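Local coordinates for protein aspartate semialdehyde dehydrogenase (Francisella tularensis subsp. tularensis, PDB 4WOJ) that probably catalyses the NADPH-dependent reductive dephosphorylation of L-aspartyl-4-phosphate to L-aspartate-semialdehyde, a step shared by lysine, methionine and threonine biosynthesis, at residues Lys31-Ile36 with Gln55-Leu60; Asp123-Ala128 with Lys134-Ser139. One frame throughout, in Å; residues are numbered along the deposited sequence.

Contact 1: residues Lys31-Ile36 with Gln55-Leu60; sequences KDFDCI and QQYGAL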
# COMPACT_ATOMS: atom_id res chain seq x y z
N LYS B 31 2.03 -35.39 5.46
CA LYS B 31 2.29 -36.79 5.05
C LYS B 31 1.83 -37.04 3.61
O LYS B 31 1.35 -38.12 3.27
CB LYS B 31 1.56 -37.78 5.97
CG LYS B 31 1.64 -37.49 7.46
CD LYS B 31 0.51 -38.22 8.17
CE LYS B 31 0.87 -38.67 9.58
NZ LYS B 31 1.76 -39.86 9.50
N ASP B 32 1.98 -36.03 2.76
CA ASP B 32 1.58 -36.17 1.36
C ASP B 32 2.51 -37.02 0.48
O ASP B 32 2.15 -37.37 -0.63
CB ASP B 32 1.37 -34.79 0.74
CG ASP B 32 0.10 -34.13 1.22
OD1 ASP B 32 -0.88 -34.81 1.61
OD2 ASP B 32 0.08 -32.89 1.21
N PHE B 33 3.69 -37.39 0.97
CA PHE B 33 4.51 -38.40 0.26
C PHE B 33 4.07 -39.85 0.50
O PHE B 33 4.48 -40.74 -0.23
CB PHE B 33 6.00 -38.22 0.58
CG PHE B 33 6.57 -36.94 0.05
CD1 PHE B 33 6.73 -36.75 -1.30
CD2 PHE B 33 6.90 -35.90 0.90
CE1 PHE B 33 7.21 -35.55 -1.81
CE2 PHE B 33 7.40 -34.71 0.41
CZ PHE B 33 7.56 -34.53 -0.96
N ASP B 34 3.21 -40.08 1.49
CA ASP B 34 2.89 -41.44 1.92
C ASP B 34 2.51 -42.43 0.81
O ASP B 34 2.95 -43.59 0.86
CB ASP B 34 1.85 -41.46 3.04
CG ASP B 34 2.43 -41.03 4.37
OD1 ASP B 34 3.50 -40.40 4.39
OD2 ASP B 34 1.82 -41.29 5.42
N CYS B 35 1.74 -42.01 -0.17
CA CYS B 35 1.19 -42.99 -1.14
C CYS B 35 1.54 -42.71 -2.58
O CYS B 35 0.73 -42.90 -3.48
CB CYS B 35 -0.32 -43.08 -0.98
SG CYS B 35 -0.76 -43.57 0.68
N ILE B 36 2.77 -42.26 -2.78
CA ILE B 36 3.27 -41.92 -4.09
C ILE B 36 4.73 -42.28 -4.17
O ILE B 36 5.39 -42.47 -3.14
CB ILE B 36 3.12 -40.40 -4.32
CG1 ILE B 36 3.85 -39.63 -3.21
CG2 ILE B 36 1.66 -39.99 -4.36
CD1 ILE B 36 4.15 -38.20 -3.58
N GLN B 55 16.69 -37.19 -0.32
CA GLN B 55 17.63 -38.32 -0.30
C GLN B 55 16.99 -39.71 -0.41
O GLN B 55 17.49 -40.59 -1.14
CB GLN B 55 18.49 -38.25 0.97
CG GLN B 55 19.23 -39.54 1.27
CD GLN B 55 20.51 -39.30 2.04
OE1 GLN B 55 20.66 -38.30 2.76
NE2 GLN B 55 21.44 -40.23 1.91
N GLN B 56 15.88 -39.90 0.31
CA GLN B 56 15.24 -41.22 0.41
C GLN B 56 14.53 -41.68 -0.88
O GLN B 56 14.09 -42.82 -0.99
CB GLN B 56 14.28 -41.27 1.62
CG GLN B 56 12.85 -40.84 1.35
CD GLN B 56 12.00 -40.86 2.61
OE1 GLN B 56 11.75 -39.84 3.21
NE2 GLN B 56 11.57 -42.04 3.00
N TYR B 57 14.40 -40.78 -1.84
CA TYR B 57 13.73 -41.09 -3.10
C TYR B 57 14.75 -41.32 -4.20
O TYR B 57 14.40 -41.68 -5.32
CB TYR B 57 12.74 -39.98 -3.44
CG TYR B 57 11.74 -39.80 -2.32
CD1 TYR B 57 10.84 -40.81 -2.00
CD2 TYR B 57 11.73 -38.66 -1.54
CE1 TYR B 57 9.93 -40.68 -0.95
CE2 TYR B 57 10.82 -38.51 -0.50
CZ TYR B 57 9.93 -39.52 -0.20
OH TYR B 57 9.05 -39.38 0.85
N GLY B 58 16.02 -41.13 -3.86
CA GLY B 58 17.12 -41.46 -4.76
C GLY B 58 17.79 -40.28 -5.42
O GLY B 58 17.91 -39.21 -4.85
N ALA B 59 18.26 -40.52 -6.64
CA ALA B 59 19.07 -39.55 -7.37
C ALA B 59 18.21 -38.54 -8.11
O ALA B 59 17.10 -38.85 -8.54
CB ALA B 59 19.95 -40.26 -8.35
N LEU B 60 18.76 -37.35 -8.29
CA LEU B 60 18.08 -36.31 -9.05
C LEU B 60 18.11 -36.65 -10.52
O LEU B 60 19.17 -36.91 -11.07
CB LEU B 60 18.72 -34.94 -8.84
CG LEU B 60 18.72 -34.45 -7.40
CD1 LEU B 60 19.54 -33.18 -7.31
CD2 LEU B 60 17.29 -34.26 -6.92
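F33 and Y57 both hold CG beside the backbone N and anti to the carbonyl carbon, with chi1 -66° in F33 and -57° in Y57, and these torsions send the two side chains toward each other. The phenol is long enough to bring its OH to 3.3 Å from CB of F33 and 3.6 Å from CG of F33, a van der Waals contact. The rings themselves lie obliquely, centroids of F33 and Y57 5.5 Å apart and planes inclined by 37°. No hydrogen bond crosses between the two segments. CG of Q56 lies over the centre of the Y57 ring, 3.5 Å above its plane. F33, wholly apolar, suits its buried place against M24, M27 and I28 of helix 18-30 and against F53; the side chain of Y57, partly exposed, rests on P38 while carrying a polar hydroxyl. Beside them D32 makes a salt bridge to R362. K31, the first residue beyond helix 18-30, closes it in a Schellman motif and also opens a type I turn that runs to D34, which presents F33 at the helix-to-strand link of a beta-alpha-beta unit in the NAD-binding Rossmann domain.

Contact 2: residues Asp123-Ala128 with Lys134-Ser139; sequences DQIINA and KDFIGS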
# COMPACT_ATOMS: atom_id res chain seq x y z
N ASP B 123 -15.61 -28.88 -6.99
CA ASP B 123 -16.56 -29.63 -7.87
C ASP B 123 -16.16 -29.64 -9.34
O ASP B 123 -16.43 -30.59 -10.08
CB ASP B 123 -18.00 -29.16 -7.71
CG ASP B 123 -18.15 -27.63 -7.59
OD1 ASP B 123 -17.29 -26.83 -8.04
OD2 ASP B 123 -19.17 -27.23 -7.00
N GLN B 124 -15.41 -28.64 -9.73
CA GLN B 124 -15.02 -28.48 -11.12
C GLN B 124 -13.75 -29.18 -11.40
O GLN B 124 -13.55 -29.63 -12.52
CB GLN B 124 -14.76 -27.03 -11.46
CG GLN B 124 -16.01 -26.12 -11.45
CD GLN B 124 -15.62 -24.72 -11.89
OE1 GLN B 124 -15.01 -24.52 -12.99
NE2 GLN B 124 -15.92 -23.73 -11.03
N ILE B 125 -12.84 -29.20 -10.43
CA ILE B 125 -11.60 -29.93 -10.61
C ILE B 125 -12.00 -31.38 -10.87
O ILE B 125 -11.52 -32.03 -11.79
CB ILE B 125 -10.65 -29.79 -9.40
CG1 ILE B 125 -10.06 -28.38 -9.35
CG2 ILE B 125 -9.49 -30.75 -9.48
CD1 ILE B 125 -9.93 -27.82 -7.96
N ILE B 126 -12.90 -31.88 -10.05
CA ILE B 126 -13.33 -33.25 -10.17
C ILE B 126 -13.96 -33.52 -11.52
O ILE B 126 -13.71 -34.55 -12.13
CB ILE B 126 -14.30 -33.61 -9.03
CG1 ILE B 126 -13.47 -33.97 -7.80
CG2 ILE B 126 -15.15 -34.80 -9.39
CD1 ILE B 126 -14.30 -34.02 -6.53
N ASN B 127 -14.78 -32.59 -11.98
CA ASN B 127 -15.43 -32.73 -13.28
C ASN B 127 -14.42 -32.76 -14.43
O ASN B 127 -14.63 -33.42 -15.44
CB ASN B 127 -16.38 -31.57 -13.51
CG ASN B 127 -17.31 -31.82 -14.67
OD1 ASN B 127 -17.58 -32.95 -15.04
ND2 ASN B 127 -17.79 -30.75 -15.25
N ALA B 128 -13.33 -32.03 -14.25
CA ALA B 128 -12.30 -31.91 -15.26
C ALA B 128 -11.47 -33.19 -15.35
O ALA B 128 -11.22 -33.72 -16.45
CB ALA B 128 -11.39 -30.71 -14.96
N LYS B 134 -6.20 -32.89 -18.15
CA LYS B 134 -4.92 -33.20 -17.53
C LYS B 134 -4.10 -32.00 -17.04
O LYS B 134 -3.00 -32.18 -16.47
CB LYS B 134 -4.06 -34.02 -18.50
CG LYS B 134 -4.77 -35.17 -19.18
CD LYS B 134 -4.96 -36.36 -18.26
CE LYS B 134 -6.18 -37.18 -18.65
NZ LYS B 134 -6.69 -38.01 -17.53
N ASP B 135 -4.58 -30.78 -17.29
CA ASP B 135 -3.80 -29.57 -16.96
C ASP B 135 -4.45 -28.71 -15.88
O ASP B 135 -5.53 -28.14 -16.07
CB ASP B 135 -3.55 -28.71 -18.20
CG ASP B 135 -2.51 -29.32 -19.14
OD1 ASP B 135 -1.56 -29.99 -18.64
OD2 ASP B 135 -2.63 -29.11 -20.38
N PHE B 136 -3.75 -28.60 -14.76
CA PHE B 136 -4.28 -27.96 -13.56
C PHE B 136 -3.29 -26.94 -13.05
O PHE B 136 -2.20 -27.27 -12.59
CB PHE B 136 -4.60 -29.01 -12.51
CG PHE B 136 -5.69 -29.96 -12.93
CD1 PHE B 136 -5.40 -31.03 -13.76
CD2 PHE B 136 -7.00 -29.75 -12.57
CE1 PHE B 136 -6.39 -31.88 -14.19
CE2 PHE B 136 -8.00 -30.61 -12.99
CZ PHE B 136 -7.69 -31.68 -13.81
N ILE B 137 -3.69 -25.67 -13.15
CA ILE B 137 -2.80 -24.54 -12.98
C ILE B 137 -3.23 -23.65 -11.81
O ILE B 137 -4.42 -23.35 -11.65
CB ILE B 137 -2.76 -23.67 -14.23
CG1 ILE B 137 -2.83 -24.51 -15.50
CG2 ILE B 137 -1.49 -22.86 -14.22
CD1 ILE B 137 -1.72 -25.53 -15.68
N GLY B 138 -2.26 -23.27 -10.98
CA GLY B 138 -2.51 -22.38 -9.85
C GLY B 138 -2.73 -20.99 -10.38
O GLY B 138 -2.10 -20.60 -11.39
N SER B 139 -3.63 -20.24 -9.75
CA SER B 139 -3.95 -18.88 -10.22
C SER B 139 -2.94 -17.92 -9.64
O SER B 139 -2.09 -18.31 -8.84
CB SER B 139 -5.36 -18.45 -9.84
OG SER B 139 -5.54 -18.41 -8.42
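Apolar packing alone joins I125 and A128 to F136, whose ring reaches from the strand toward the helix. The ring meets them with one corner: CE2 of F136 lies 3.8 Å from CG2 of I125 and 3.9 Å from CB of A128. On one side of that corner, CD2 of F136 is 4.1 Å from I125 CG2; on the other, CZ of F136 is 4.0 Å from A128 CB. Both methyl groups approach the ring obliquely. In I125, the branch that touches, CG2, stands anti to the backbone N, whereas CG1 lies beside that N (chi1 -72°). The small methyl of A128 lets the helix come close to the strand, while the large F136 ring covers the distance from strand to helix; all three residues are buried. F136 also touches F99, V116 and I368, and I125 rests on V364 and I367 of helix 354-369.

No hydrogen bond crosses between helix and strand; the polar bonds run within each element or to other parts of the chain. The helix is held by bonds such as A128 N to Q124 O, 3.0 Å, and the backbone of F136 bonds to W100 and D102 of the adjacent strand. OD1 of D135 forms a salt bridge with R92 and accepts a hydrogen bond from H88, which satisfies this oxygen of a buried residue.

Helix 118-130 packing on strand 135-138 is the helix-on-sheet contact of a beta-alpha-beta crossover, which starts from strand 113-116 in the parallel sheet of the Rossmann-like domain.

Contact 1 comes first along the chain and closes before contact 2 opens; their centres are 24 Å apart, and the nearest atoms, about 14 Å apart, do not touch. Both are attached to the same parallel sheet. Contact 1 joins the loops flanking strand 36-42, toward the end of the sheet at 61-62, whereas contact 2 lies at strand 135-138, next to the other outermost strand, 113-116. Helix 354-369 is a common neighbour, touching residues of both contacts. The C-terminal helix thus links two distant parts of the nucleotide-binding domain, with both contacts lying away from the predicted catalytic residues.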